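PDB 3B5E: Mll8374 protein from Mesorhizobium loti, which probably hydrolyses carboxylic ester bonds as a serine carboxylesterase of the alpha/beta-hydrolase superfamily, its natural substrate not being established. Local coordinates for residues F34-S39 with A93-F98; G121-S126 with M145-H150; G158-I163 with R210-G215. One frame throughout, in Å; residues are numbered along the deposited sequence. Where two conformers were deposited one is given.

Interaction 1 (F34-S39 with A93-F98); sequences FLLHGS and AAFAAF. With SO4 (sulfate ion), chain C.
Phe34 opens the contact from strand 32-36: it points toward helix 85-106, and CD2 of its ring comes to 4.3 Å from CZ of Phe95. The two rings meet obliquely, and Phe34 is also stacked with Phe115 of the adjoining strand, so the ring touches both a neighbouring strand and the helix. Leu35 points the other way and packs on Val47 and Ala50 of helix 47-53, which places a layer of helix on each side of this strand. Leu36 returns to the first side and makes the closest approach. Its methyl CD2 stands over one face of the Phe95 ring, 4.1 Å from the ring centroid and 22° off the normal, with CZ the nearest atom at 3.8 Å, a CH-pi contact displaced toward the rim. CG of Phe95 lies anti to the backbone N (chi1 -166°), which carries the ring from the helix to the strand; Leu36 reaches it from the opposite direction. Phe18 meets the same ring edge-to-face, and Leu124 of helix 120-131 also touches both Leu36 and Phe95. This is the helix-on-sheet core of an alpha/beta-hydrolase fold, in which parallel central strands end in loops at the probable catalytic site; the side chain of Leu36 touches the proposed nucleophile elbow. Beyond the strand, His37 donates from ND1 to Gly38 O at 2.7 Å. The N-H...O angle is 176° and the acceptor lies in the imidazole plane, although ND1 stands above the carbonyl plane; NE2 is hydrogen-bonded to the backbone N of Gly64, so both ring nitrogens are engaged, which should fix the rotation of the ring. At the end of the segment, Ser39 OG donates to sulfate O2 over 2.7 Å, and Arg73 binds the same ion.

Interaction 2 (G121-S126 with M145-H150); sequences GANLVS and MPVLDH. With EDO (1,2-ethanediol), chain I.
Next to the probable active site of this alpha/beta-hydrolase, the helix that follows the proposed nucleophile elbow is joined to the loop after strand 138-142 through Asn123, whose side chain meets Met145 with its amide and Val147 with its CB. Gly121, the last glycine of the GxSxG pattern, lies two residues before Asn123 on helix 120-131. The central bond runs from the backbone N of Met145, a selenomethionine, to Asn123 OD1, 3.0 Å long with an N-H...O angle of 168°. It is nearly straight at the hydrogen, but the donor is tilted 29° from the carbonyl plane of the amide. With CG of Asn123 anti to its own carbonyl carbon (chi1 -55°), the amide is directed at the loop. Its other end is held too: ND2 donates to O2 of a bound 1,2-ethanediol at 3.0 Å, so in the crystal the two ends have different partners, which is consistent with a fixed amide orientation. That diol, probably left by the crystallisation liquor, also bonds Ser119 OG, the presumed nucleophile, and Arg143 O, which puts Asn123 at the wall of the pocket. Apolar contact comes from Val147, whose CG1 packs against Asn123 CB at 3.6 Å, the two side chains crossing at a slant. The carbonyl of Met145 is served by water. Lying 2.6 Å from Met145 O, water 1 donates to that oxygen and is also hydrogen-bonded to Ser126 OG at 2.7 Å, linking the loop to the next turn of the helix.

Interaction 3 (G158-I163 with R210-G215); sequences GIRTLI and RQWLAG
Strand 160-166 of the central sheet is covered here by the last turn of helix 203-214, with the indole of Trp212 inserted between Arg160 and Leu162. The segment axes run nearly antiparallel, at 162°, and are 10.1 Å apart at closest approach. On one face of the indole, Leu162 CB sits 3.5 Å from the centroid of the five-membered ring and 13° off its normal, a CH-pi contact. Over the opposite face lies the guanidinium of Arg160, its plane only 15° from that of the indole. The stack is also a cation-pi pair, with Arg160 CZ 4.2 Å from the five-membered ring centroid. This is the C-terminal helix packed on the central sheet, as in alpha/beta-hydrolases, and Trp212 also touches Leu138 and Asp191 on the strands flanking 160-166. A bend of the Arg160 chain at chi3 helps bring NH2 to Trp212 O, 3.0 Å away and in the guanidinium plane, though NH2 stands above the carbonyl plane. A leucine in place of Trp212 would probably lose the flat stacking surface, opening a gap between Arg160 and Leu162, leaving the guanidinium held to this helix by its bond to the backbone carbonyl and depriving water 2 of its NE1 donor. In the indole plane, Trp212 NE1 donates to water 2 at 2.9 Å, and that water donates to Thr161 O.

Overall arrangement
From the N terminus, interaction 1 closes first, bringing helix 85-106 back over strand 32-36 across 53 intervening residues. Interaction 2 opens only after that and closes a short loop of 18 residues, through strand 138-142, between helix 120-131 and the segment that follows this strand. Interaction 3 comes last and fastens the C-terminal helix 203-214 to strand 160-166. The three therefore follow in series, neither nested nor crossing. Interactions 1 and 2 share a hydrophobic boundary, where Leu36 CD2 meets Leu124 CD1 at 3.4 Å. Interaction 3 stands apart, its centre about 19 Å from that of interaction 1, yet both reach the same central sheet.

Interaction 1 (F34-S39 with A93-F98)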
ATOM      1  N   PHE A  34      -6.139   2.789  -3.620  1.00 20.46           N
ATOM      2  CA  PHE A  34      -5.300   1.783  -4.263  1.00 19.96           C
ATOM      3  C   PHE A  34      -4.937   0.740  -3.216  1.00 20.06           C
ATOM      4  O   PHE A  34      -4.486   1.098  -2.122  1.00 19.69           O
ATOM      5  CB  PHE A  34      -4.007   2.387  -4.812  1.00 20.57           C
ATOM      6  CG  PHE A  34      -4.182   3.181  -6.065  1.00 24.80           C
ATOM      7  CD1 PHE A  34      -4.709   4.464  -6.026  1.00 26.42           C
ATOM      8  CD2 PHE A  34      -3.784   2.658  -7.280  1.00 22.85           C
ATOM      9  CE1 PHE A  34      -4.854   5.214  -7.200  1.00 27.73           C
ATOM     10  CE2 PHE A  34      -3.919   3.405  -8.448  1.00 24.00           C
ATOM     11  CZ  PHE A  34      -4.440   4.685  -8.404  1.00 23.74           C
ATOM     12  N   LEU A  35      -5.206  -0.522  -3.528  1.00 18.08           N
ATOM     13  CA  LEU A  35      -5.002  -1.650  -2.630  1.00 17.76           C
ATOM     14  C   LEU A  35      -3.872  -2.527  -3.155  1.00 20.83           C
ATOM     15  O   LEU A  35      -3.883  -2.931  -4.327  1.00 20.63           O
ATOM     16  CB  LEU A  35      -6.282  -2.474  -2.501  1.00 19.25           C
ATOM     17  CG  LEU A  35      -7.605  -1.769  -2.245  1.00 19.61           C
ATOM     18  CD1 LEU A  35      -8.708  -2.859  -2.177  1.00 17.84           C
ATOM     19  CD2 LEU A  35      -7.556  -0.975  -0.987  1.00 24.13           C
ATOM     20  N   LEU A  36      -2.881  -2.806  -2.285  1.00 18.83           N
ATOM     21  CA  LEU A  36      -1.747  -3.678  -2.604  1.00 18.13           C
ATOM     22  C   LEU A  36      -1.628  -4.788  -1.573  1.00 17.90           C
ATOM     23  O   LEU A  36      -1.188  -4.569  -0.433  1.00 17.83           O
ATOM     24  CB  LEU A  36      -0.438  -2.890  -2.691  1.00 19.06           C
ATOM     25  CG  LEU A  36      -0.293  -1.824  -3.788  1.00 20.47           C
ATOM     26  CD1 LEU A  36      -0.971  -0.483  -3.366  1.00 17.09           C
ATOM     27  CD2 LEU A  36       1.156  -1.578  -4.248  1.00 19.69           C
ATOM     28  N   HIS A  37      -1.994  -5.973  -2.021  1.00 17.67           N
ATOM     29  CA  HIS A  37      -2.055  -7.198  -1.240  1.00 17.83           C
ATOM     30  C   HIS A  37      -0.713  -7.688  -0.666  1.00 18.64           C
ATOM     31  O   HIS A  37       0.350  -7.321  -1.132  1.00 17.02           O
ATOM     32  CB  HIS A  37      -2.707  -8.293  -2.125  1.00 16.65           C
ATOM     33  CG  HIS A  37      -1.904  -8.658  -3.343  1.00 17.01           C
ATOM     34  ND1 HIS A  37      -0.779  -9.456  -3.282  1.00 16.84           N
ATOM     35  CD2 HIS A  37      -2.035  -8.298  -4.647  1.00 19.79           C
ATOM     36  CE1 HIS A  37      -0.254  -9.567  -4.492  1.00 18.31           C
ATOM     37  NE2 HIS A  37      -1.002  -8.885  -5.344  1.00 17.92           N
ATOM     38  N   GLY A  38      -0.801  -8.575   0.329  1.00 19.22           N
ATOM     39  CA  GLY A  38       0.355  -9.282   0.843  1.00 20.58           C
ATOM     40  C   GLY A  38       0.867 -10.327  -0.132  1.00 20.76           C
ATOM     41  O   GLY A  38       0.179 -10.715  -1.085  1.00 21.01           O
ATOM     42  N   SER A  39       2.074 -10.791   0.122  1.00 19.74           N
ATOM     43  CA  SER A  39       2.713 -11.783  -0.758  1.00 21.07           C
ATOM     44  C   SER A  39       2.005 -13.130  -0.679  1.00 21.18           C
ATOM     45  O   SER A  39       1.515 -13.521   0.395  1.00 22.71           O
ATOM     46  CB  SER A  39       4.181 -11.943  -0.425  1.00 22.32           C
ATOM     47  OG  SER A  39       4.352 -12.750   0.719  1.00 21.75           O
ATOM     48  N   ALA A  93       8.977   1.592 -10.131  1.00 18.10           N
ATOM     49  CA  ALA A  93       8.935   2.443 -11.332  1.00 18.68           C
ATOM     50  C   ALA A  93       7.739   2.083 -12.207  1.00 17.57           C
ATOM     51  O   ALA A  93       7.012   2.966 -12.698  1.00 18.45           O
ATOM     52  CB  ALA A  93      10.236   2.322 -12.133  1.00 16.68           C
ATOM     53  N   ALA A  94       7.551   0.786 -12.428  1.00 18.47           N
ATOM     54  CA  ALA A  94       6.417   0.299 -13.193  1.00 19.65           C
ATOM     55  C   ALA A  94       5.109   0.708 -12.533  1.00 18.66           C
ATOM     56  O   ALA A  94       4.194   1.191 -13.213  1.00 21.19           O
ATOM     57  CB  ALA A  94       6.498  -1.206 -13.384  1.00 19.29           C
ATOM     58  N   PHE A  95       5.017   0.553 -11.213  1.00 18.85           N
ATOM     59  CA  PHE A  95       3.774   0.892 -10.510  1.00 20.36           C
ATOM     60  C   PHE A  95       3.428   2.395 -10.527  1.00 19.95           C
ATOM     61  O   PHE A  95       2.238   2.762 -10.638  1.00 19.18           O
ATOM     62  CB  PHE A  95       3.792   0.350  -9.095  1.00 20.21           C
ATOM     63  CG  PHE A  95       2.440   0.358  -8.443  1.00 20.67           C
ATOM     64  CD1 PHE A  95       1.520  -0.655  -8.711  1.00 20.90           C
ATOM     65  CD2 PHE A  95       2.073   1.404  -7.605  1.00 20.99           C
ATOM     66  CE1 PHE A  95       0.261  -0.649  -8.119  1.00 22.74           C
ATOM     67  CE2 PHE A  95       0.821   1.425  -7.005  1.00 17.69           C
ATOM     68  CZ  PHE A  95      -0.095   0.401  -7.278  1.00 20.98           C
ATOM     69  N   ALA A  96       4.461   3.228 -10.419  1.00 18.26           N
ATOM     70  CA  ALA A  96       4.345   4.676 -10.504  1.00 20.68           C
ATOM     71  C   ALA A  96       3.680   5.059 -11.836  1.00 21.17           C
ATOM     72  O   ALA A  96       2.666   5.783 -11.855  1.00 21.63           O
ATOM     73  CB  ALA A  96       5.730   5.335 -10.357  1.00 19.43           C
ATOM     74  N   ALA A  97       4.226   4.513 -12.928  1.00 21.59           N
ATOM     75  CA  ALA A  97       3.679   4.721 -14.283  1.00 20.39           C
ATOM     76  C   ALA A  97       2.227   4.227 -14.352  1.00 21.72           C
ATOM     77  O   ALA A  97       1.355   4.934 -14.855  1.00 20.33           O
ATOM     78  CB  ALA A  97       4.534   4.023 -15.315  1.00 19.68           C
ATOM     79  N   PHE A  98       1.982   3.036 -13.802  1.00 23.06           N
ATOM     80  CA  PHE A  98       0.647   2.449 -13.738  1.00 20.68           C
ATOM     81  C   PHE A  98      -0.377   3.336 -13.017  1.00 20.86           C
ATOM     82  O   PHE A  98      -1.537   3.472 -13.478  1.00 19.24           O
ATOM     83  CB  PHE A  98       0.720   1.060 -13.070  1.00 20.19           C
ATOM     84  CG  PHE A  98      -0.629   0.498 -12.683  1.00 19.33           C
ATOM     85  CD1 PHE A  98      -1.465  -0.026 -13.660  1.00 22.84           C
ATOM     86  CD2 PHE A  98      -1.064   0.520 -11.365  1.00 20.27           C
ATOM     87  CE1 PHE A  98      -2.709  -0.525 -13.338  1.00 20.73           C
ATOM     88  CE2 PHE A  98      -2.313   0.022 -11.015  1.00 22.45           C
ATOM     89  CZ  PHE A  98      -3.147  -0.517 -12.012  1.00 19.65           C
TER
HETATM   90  S   SO4 C 223       7.346 -10.938   2.217  1.00 28.74           S
HETATM   91  O1  SO4 C 223       7.593  -9.731   1.469  1.00 35.23           O
HETATM   92  O2  SO4 C 223       6.891 -12.050   1.405  1.00 41.15           O
HETATM   93  O3  SO4 C 223       6.281 -10.740   3.116  1.00 28.86           O
HETATM   94  O4  SO4 C 223       8.580 -11.370   2.859  1.00 33.70           O

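Interaction 2 (G121-S126 with M145-H150)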
ATOM      1  N   GLY A 121       2.947  -5.596   0.133  1.00 16.42           N
ATOM      2  CA  GLY A 121       2.273  -4.482  -0.542  1.00 17.96           C
ATOM      3  C   GLY A 121       2.501  -3.122   0.101  1.00 18.29           C
ATOM      4  O   GLY A 121       2.602  -2.115  -0.600  1.00 17.77           O
ATOM      5  N   ALA A 122       2.549  -3.089   1.437  1.00 20.05           N
ATOM      6  CA  ALA A 122       2.890  -1.863   2.206  1.00 17.89           C
ATOM      7  C   ALA A 122       4.305  -1.431   1.848  1.00 17.24           C
ATOM      8  O   ALA A 122       4.579  -0.227   1.785  1.00 18.49           O
ATOM      9  CB  ALA A 122       2.771  -2.074   3.727  1.00 17.50           C
ATOM     10  N   ASN A 123       5.190  -2.397   1.617  1.00 18.43           N
ATOM     11  CA  ASN A 123       6.589  -2.087   1.373  1.00 19.10           C
ATOM     12  C   ASN A 123       6.814  -1.594  -0.060  1.00 19.17           C
ATOM     13  O   ASN A 123       7.742  -0.854  -0.327  1.00 18.78           O
ATOM     14  CB  ASN A 123       7.476  -3.281   1.764  1.00 19.32           C
ATOM     15  CG  ASN A 123       7.237  -3.712   3.218  1.00 19.54           C
ATOM     16  OD1 ASN A 123       6.923  -2.862   4.068  1.00 18.78           O
ATOM     17  ND2 ASN A 123       7.339  -5.010   3.494  1.00 15.38           N
ATOM     18  N   LEU A 124       5.945  -2.007  -0.983  1.00 17.90           N
ATOM     19  CA  LEU A 124       5.861  -1.362  -2.306  1.00 16.19           C
ATOM     20  C   LEU A 124       5.432   0.090  -2.137  1.00 17.26           C
ATOM     21  O   LEU A 124       6.062   0.971  -2.684  1.00 18.73           O
ATOM     22  CB  LEU A 124       4.859  -2.109  -3.227  1.00 17.80           C
ATOM     23  CG  LEU A 124       4.875  -1.833  -4.755  1.00 18.91           C
ATOM     24  CD1 LEU A 124       4.302  -0.426  -5.047  1.00 19.46           C
ATOM     25  CD2 LEU A 124       6.316  -2.013  -5.350  1.00 19.46           C
ATOM     26  N   VAL A 125       4.365   0.341  -1.376  1.00 17.20           N
ATOM     27  CA  VAL A 125       3.895   1.728  -1.163  1.00 20.22           C
ATOM     28  C   VAL A 125       4.977   2.646  -0.554  1.00 19.37           C
ATOM     29  O   VAL A 125       5.193   3.747  -1.043  1.00 21.18           O
ATOM     30  CB  VAL A 125       2.626   1.790  -0.316  1.00 18.96           C
ATOM     31  CG1 VAL A 125       2.235   3.271  -0.023  1.00 16.82           C
ATOM     32  CG2 VAL A 125       1.436   1.030  -1.014  1.00 17.68           C
ATOM     33  N   SER A 126       5.659   2.199   0.507  1.00 19.29           N
ATOM     34  CA  SER A 126       6.678   3.046   1.145  1.00 19.83           C
ATOM     35  C   SER A 126       7.833   3.292   0.171  1.00 19.62           C
ATOM     36  O   SER A 126       8.365   4.395   0.081  1.00 18.82           O
ATOM     37  CB  SER A 126       7.179   2.413   2.452  1.00 17.97           C
ATOM     38  OG  SER A 126       7.880   1.206   2.201  1.00 18.15           O
HETATM   39  N   MSE A 145       7.804  -2.898   6.919  1.00 20.54           N
HETATM   40  CA  MSE A 145       9.182  -2.860   7.378  1.00 20.40           C
HETATM   41  C   MSE A 145      10.002  -2.089   6.358  1.00 21.05           C
HETATM   42  O   MSE A 145       9.562  -1.930   5.235  1.00 21.83           O
HETATM   43  CB  MSE A 145       9.746  -4.283   7.576  1.00 21.15           C
HETATM   44  CG  MSE A 145       9.971  -5.077   6.300  1.00 20.76           C
HETATM   45 SE   MSE A 145      10.844  -6.755   6.669  0.75 17.84          SE
HETATM   46  CE  MSE A 145      12.600  -6.103   7.229  1.00 19.54           C
ATOM     47  N   PRO A 146      11.191  -1.577   6.752  1.00 22.08           N
ATOM     48  CA  PRO A 146      12.104  -1.028   5.755  1.00 22.19           C
ATOM     49  C   PRO A 146      12.634  -2.132   4.844  1.00 20.48           C
ATOM     50  O   PRO A 146      12.921  -3.237   5.308  1.00 17.94           O
ATOM     51  CB  PRO A 146      13.255  -0.420   6.599  1.00 22.19           C
ATOM     52  CG  PRO A 146      12.695  -0.317   8.017  1.00 22.45           C
ATOM     53  CD  PRO A 146      11.747  -1.482   8.116  1.00 20.16           C
ATOM     54  N   VAL A 147      12.706  -1.821   3.553  1.00 19.42           N
ATOM     55  CA  VAL A 147      13.136  -2.776   2.511  1.00 17.82           C
ATOM     56  C   VAL A 147      14.228  -2.247   1.576  1.00 18.59           C
ATOM     57  O   VAL A 147      14.862  -3.031   0.874  1.00 19.29           O
ATOM     58  CB  VAL A 147      11.943  -3.282   1.650  1.00 19.92           C
ATOM     59  CG1 VAL A 147      10.901  -3.978   2.534  1.00 17.37           C
ATOM     60  CG2 VAL A 147      11.253  -2.146   0.830  1.00 14.08           C
ATOM     61  N   LEU A 148      14.429  -0.927   1.546  1.00 20.42           N
ATOM     62  CA  LEU A 148      15.375  -0.293   0.654  1.00 22.03           C
ATOM     63  C   LEU A 148      16.692  -0.162   1.367  1.00 23.17           C
ATOM     64  O   LEU A 148      16.741   0.328   2.472  1.00 23.24           O
ATOM     65  CB  LEU A 148      14.931   1.111   0.242  1.00 22.38           C
ATOM     66  CG  LEU A 148      14.039   1.284  -0.969  1.00 27.44           C
ATOM     67  CD1 LEU A 148      13.815   2.803  -1.182  1.00 28.36           C
ATOM     68  CD2 LEU A 148      14.688   0.602  -2.185  1.00 19.73           C
ATOM     69  N   ASP A 149      17.765  -0.590   0.735  1.00 23.92           N
ATOM     70  CA  ASP A 149      19.082  -0.443   1.333  1.00 24.26           C
ATOM     71  C   ASP A 149      19.610   0.985   1.234  1.00 26.62           C
ATOM     72  O   ASP A 149      20.268   1.454   2.153  1.00 29.91           O
ATOM     73  CB  ASP A 149      20.102  -1.365   0.658  1.00 25.97           C
ATOM     74  CG  ASP A 149      19.858  -2.847   0.947  1.00 27.11           C
ATOM     75  OD1 ASP A 149      19.055  -3.174   1.867  1.00 33.23           O
ATOM     76  OD2 ASP A 149      20.481  -3.668   0.212  1.00 34.99           O
ATOM     77  N   HIS A 150      19.379   1.643   0.111  1.00 28.29           N
ATOM     78  CA  HIS A 150      19.806   3.018  -0.065  1.00 30.38           C
ATOM     79  C   HIS A 150      18.557   3.842  -0.385  1.00 29.59           C
ATOM     80  O   HIS A 150      17.765   3.496  -1.274  1.00 32.26           O
ATOM     81  CB  HIS A 150      20.898   3.130  -1.138  1.00 33.03           C
ATOM     82  CG  HIS A 150      22.082   2.241  -0.877  1.00 43.59           C
ATOM     83  ND1 HIS A 150      22.799   2.279   0.304  1.00 51.57           N
ATOM     84  CD2 HIS A 150      22.653   1.269  -1.631  1.00 48.28           C
ATOM     85  CE1 HIS A 150      23.767   1.379   0.260  1.00 51.14           C
ATOM     86  NE2 HIS A 150      23.701   0.752  -0.902  1.00 51.24           N
TER
HETATM   87  C1  EDO I 229       7.429  -8.097   5.066  1.00 26.50           C
HETATM   88  O1  EDO I 229       6.445  -8.367   4.084  1.00 32.87           O
HETATM   89  C2  EDO I 229       6.778  -7.486   6.300  1.00 24.72           C
HETATM   90  O2  EDO I 229       6.520  -6.069   6.200  1.00 17.62           O
HETATM   91  O   HOH W   1       7.679  -0.323   4.380  1.00 20.62           O

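Interaction 3 (G158-I163 with R210-G215)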
ATOM      1  N   GLY A 158       4.382  16.927   3.809  1.00 27.76           N
ATOM      2  CA  GLY A 158       3.005  16.990   3.379  1.00 29.55           C
ATOM      3  C   GLY A 158       2.329  15.640   3.247  1.00 30.67           C
ATOM      4  O   GLY A 158       1.096  15.593   3.125  1.00 32.83           O
ATOM      5  N   ILE A 159       3.090  14.543   3.248  1.00 27.90           N
ATOM      6  CA  ILE A 159       2.478  13.221   3.162  1.00 28.21           C
ATOM      7  C   ILE A 159       2.070  12.726   4.570  1.00 26.65           C
ATOM      8  O   ILE A 159       2.852  12.772   5.508  1.00 27.60           O
ATOM      9  CB  ILE A 159       3.409  12.207   2.427  1.00 27.80           C
ATOM     10  CG1 ILE A 159       3.687  12.713   1.014  1.00 31.61           C
ATOM     11  CG2 ILE A 159       2.806  10.811   2.353  1.00 26.10           C
ATOM     12  CD1 ILE A 159       4.769  11.930   0.289  1.00 33.47           C
ATOM     13  N   ARG A 160       0.829  12.283   4.705  1.00 22.24           N
ATOM     14  CA  ARG A 160       0.406  11.604   5.901  1.00 23.85           C
ATOM     15  C   ARG A 160       0.487  10.098   5.685  1.00 20.70           C
ATOM     16  O   ARG A 160      -0.101   9.554   4.720  1.00 19.71           O
ATOM     17  CB  ARG A 160      -1.024  11.998   6.253  1.00 23.91           C
ATOM     18  CG  ARG A 160      -1.187  13.457   6.648  1.00 31.36           C
ATOM     19  CD  ARG A 160      -2.710  13.801   6.672  1.00 40.26           C
ATOM     20  NE  ARG A 160      -3.407  13.166   7.815  1.00 55.04           N
ATOM     21  CZ  ARG A 160      -4.449  12.311   7.786  1.00 52.10           C
ATOM     22  NH1 ARG A 160      -5.042  11.878   6.672  1.00 51.42           N
ATOM     23  NH2 ARG A 160      -4.911  11.880   8.941  1.00 54.59           N
ATOM     24  N   THR A 161       1.186   9.439   6.605  0.50 19.16           N
ATOM     25  CA  THR A 161       1.358   8.007   6.588  0.50 19.25           C
ATOM     26  C   THR A 161       0.834   7.425   7.899  0.50 18.63           C
ATOM     27  O   THR A 161       1.172   7.918   8.986  0.50 19.47           O
ATOM     28  CB  THR A 161       2.834   7.647   6.436  0.50 18.92           C
ATOM     29  OG1 THR A 161       3.421   8.474   5.419  0.50 20.43           O
ATOM     30  CG2 THR A 161       2.980   6.179   6.068  0.50 18.40           C
ATOM     31  N   LEU A 162      -0.025   6.412   7.787  1.00 19.75           N
ATOM     32  CA  LEU A 162      -0.460   5.620   8.904  1.00 16.44           C
ATOM     33  C   LEU A 162       0.315   4.285   8.831  1.00 18.18           C
ATOM     34  O   LEU A 162       0.437   3.707   7.750  1.00 19.67           O
ATOM     35  CB  LEU A 162      -1.975   5.375   8.829  1.00 17.72           C
ATOM     36  CG  LEU A 162      -2.563   4.360   9.780  1.00 20.01           C
ATOM     37  CD1 LEU A 162      -2.597   4.847  11.261  1.00 18.96           C
ATOM     38  CD2 LEU A 162      -3.958   3.987   9.278  1.00 16.03           C
ATOM     39  N   ILE A 163       0.828   3.823   9.984  1.00 17.04           N
ATOM     40  CA  ILE A 163       1.471   2.516  10.140  1.00 17.77           C
ATOM     41  C   ILE A 163       0.728   1.763  11.226  1.00 18.02           C
ATOM     42  O   ILE A 163       0.433   2.344  12.309  1.00 19.14           O
ATOM     43  CB  ILE A 163       2.987   2.664  10.512  1.00 18.35           C
ATOM     44  CG1 ILE A 163       3.765   3.284   9.346  1.00 23.15           C
ATOM     45  CG2 ILE A 163       3.563   1.314  10.981  1.00 18.11           C
ATOM     46  CD1 ILE A 163       5.159   3.765   9.743  1.00 19.65           C
ATOM     47  N   ARG A 210     -10.097   3.947   9.152  1.00 21.51           N
ATOM     48  CA  ARG A 210     -11.271   4.810   9.124  1.00 25.73           C
ATOM     49  C   ARG A 210     -11.143   6.031   9.983  1.00 23.83           C
ATOM     50  O   ARG A 210     -11.418   7.146   9.520  1.00 25.03           O
ATOM     51  CB  ARG A 210     -12.484   4.060   9.610  1.00 27.56           C
ATOM     52  CG  ARG A 210     -13.364   3.668   8.537  1.00 35.03           C
ATOM     53  CD  ARG A 210     -14.358   2.675   9.041  1.00 42.96           C
ATOM     54  NE  ARG A 210     -15.518   3.352   9.556  1.00 41.29           N
ATOM     55  CZ  ARG A 210     -16.463   3.908   8.810  1.00 52.74           C
ATOM     56  NH1 ARG A 210     -16.388   3.891   7.481  1.00 58.77           N
ATOM     57  NH2 ARG A 210     -17.492   4.497   9.410  1.00 58.16           N
ATOM     58  N   GLN A 211     -10.726   5.804  11.229  0.50 24.34           N
ATOM     59  CA  GLN A 211     -10.479   6.856  12.239  0.50 25.24           C
ATOM     60  C   GLN A 211      -9.402   7.861  11.783  0.50 24.10           C
ATOM     61  O   GLN A 211      -9.500   9.067  12.016  0.50 24.13           O
ATOM     62  CB  GLN A 211     -10.083   6.193  13.586  0.50 26.06           C
ATOM     63  CG  GLN A 211     -11.280   5.569  14.360  0.50 26.14           C
ATOM     64  CD  GLN A 211     -10.961   4.367  15.313  0.50 28.77           C
ATOM     65  OE1 GLN A 211      -9.805   3.920  15.477  0.50 24.21           O
ATOM     66  NE2 GLN A 211     -12.020   3.840  15.935  0.50 32.75           N
ATOM     67  N   TRP A 212      -8.359   7.338  11.150  1.00 23.25           N
ATOM     68  CA  TRP A 212      -7.265   8.143  10.608  1.00 23.27           C
ATOM     69  C   TRP A 212      -7.720   8.961   9.405  1.00 22.21           C
ATOM     70  O   TRP A 212      -7.386  10.145   9.311  1.00 23.12           O
ATOM     71  CB  TRP A 212      -6.140   7.222  10.219  1.00 21.60           C
ATOM     72  CG  TRP A 212      -4.997   7.822   9.514  1.00 21.58           C
ATOM     73  CD1 TRP A 212      -3.990   8.545  10.051  1.00 21.50           C
ATOM     74  CD2 TRP A 212      -4.697   7.671   8.131  1.00 21.62           C
ATOM     75  NE1 TRP A 212      -3.080   8.886   9.069  1.00 20.87           N
ATOM     76  CE2 TRP A 212      -3.501   8.359   7.882  1.00 21.52           C
ATOM     77  CE3 TRP A 212      -5.336   7.020   7.074  1.00 20.86           C
ATOM     78  CZ2 TRP A 212      -2.920   8.408   6.611  1.00 21.50           C
ATOM     79  CZ3 TRP A 212      -4.762   7.071   5.812  1.00 25.73           C
ATOM     80  CH2 TRP A 212      -3.573   7.762   5.596  1.00 20.57           C
ATOM     81  N   LEU A 213      -8.510   8.349   8.533  1.00 22.94           N
ATOM     82  CA  LEU A 213      -9.064   9.047   7.371  1.00 25.11           C
ATOM     83  C   LEU A 213     -10.013  10.175   7.791  1.00 29.43           C
ATOM     84  O   LEU A 213     -10.011  11.253   7.168  1.00 31.28           O
ATOM     85  CB  LEU A 213      -9.780   8.080   6.417  1.00 21.63           C
ATOM     86  CG  LEU A 213      -8.907   7.156   5.568  1.00 23.07           C
ATOM     87  CD1 LEU A 213      -9.773   6.222   4.762  1.00 23.80           C
ATOM     88  CD2 LEU A 213      -7.957   7.957   4.670  1.00 21.14           C
ATOM     89  N   ALA A 214     -10.817   9.928   8.834  1.00 29.44           N
ATOM     90  CA  ALA A 214     -11.752  10.924   9.369  1.00 32.64           C
ATOM     91  C   ALA A 214     -11.021  12.102  10.003  1.00 36.24           C
ATOM     92  O   ALA A 214     -11.585  13.174  10.117  1.00 38.41           O
ATOM     93  CB  ALA A 214     -12.717  10.294  10.366  1.00 28.95           C
ATOM     94  N   GLY A 215      -9.768  11.931  10.400  1.00 41.41           N
ATOM     95  CA  GLY A 215      -8.945  13.067  10.818  1.00 47.13           C
ATOM     96  C   GLY A 215      -9.207  13.450  12.261  1.00 53.16           C
ATOM     97  O   GLY A 215     -10.089  12.864  12.905  1.00 55.02           O
TER
HETATM   98  O   HOH W   2      -0.671  10.520   9.515  1.00 22.35           O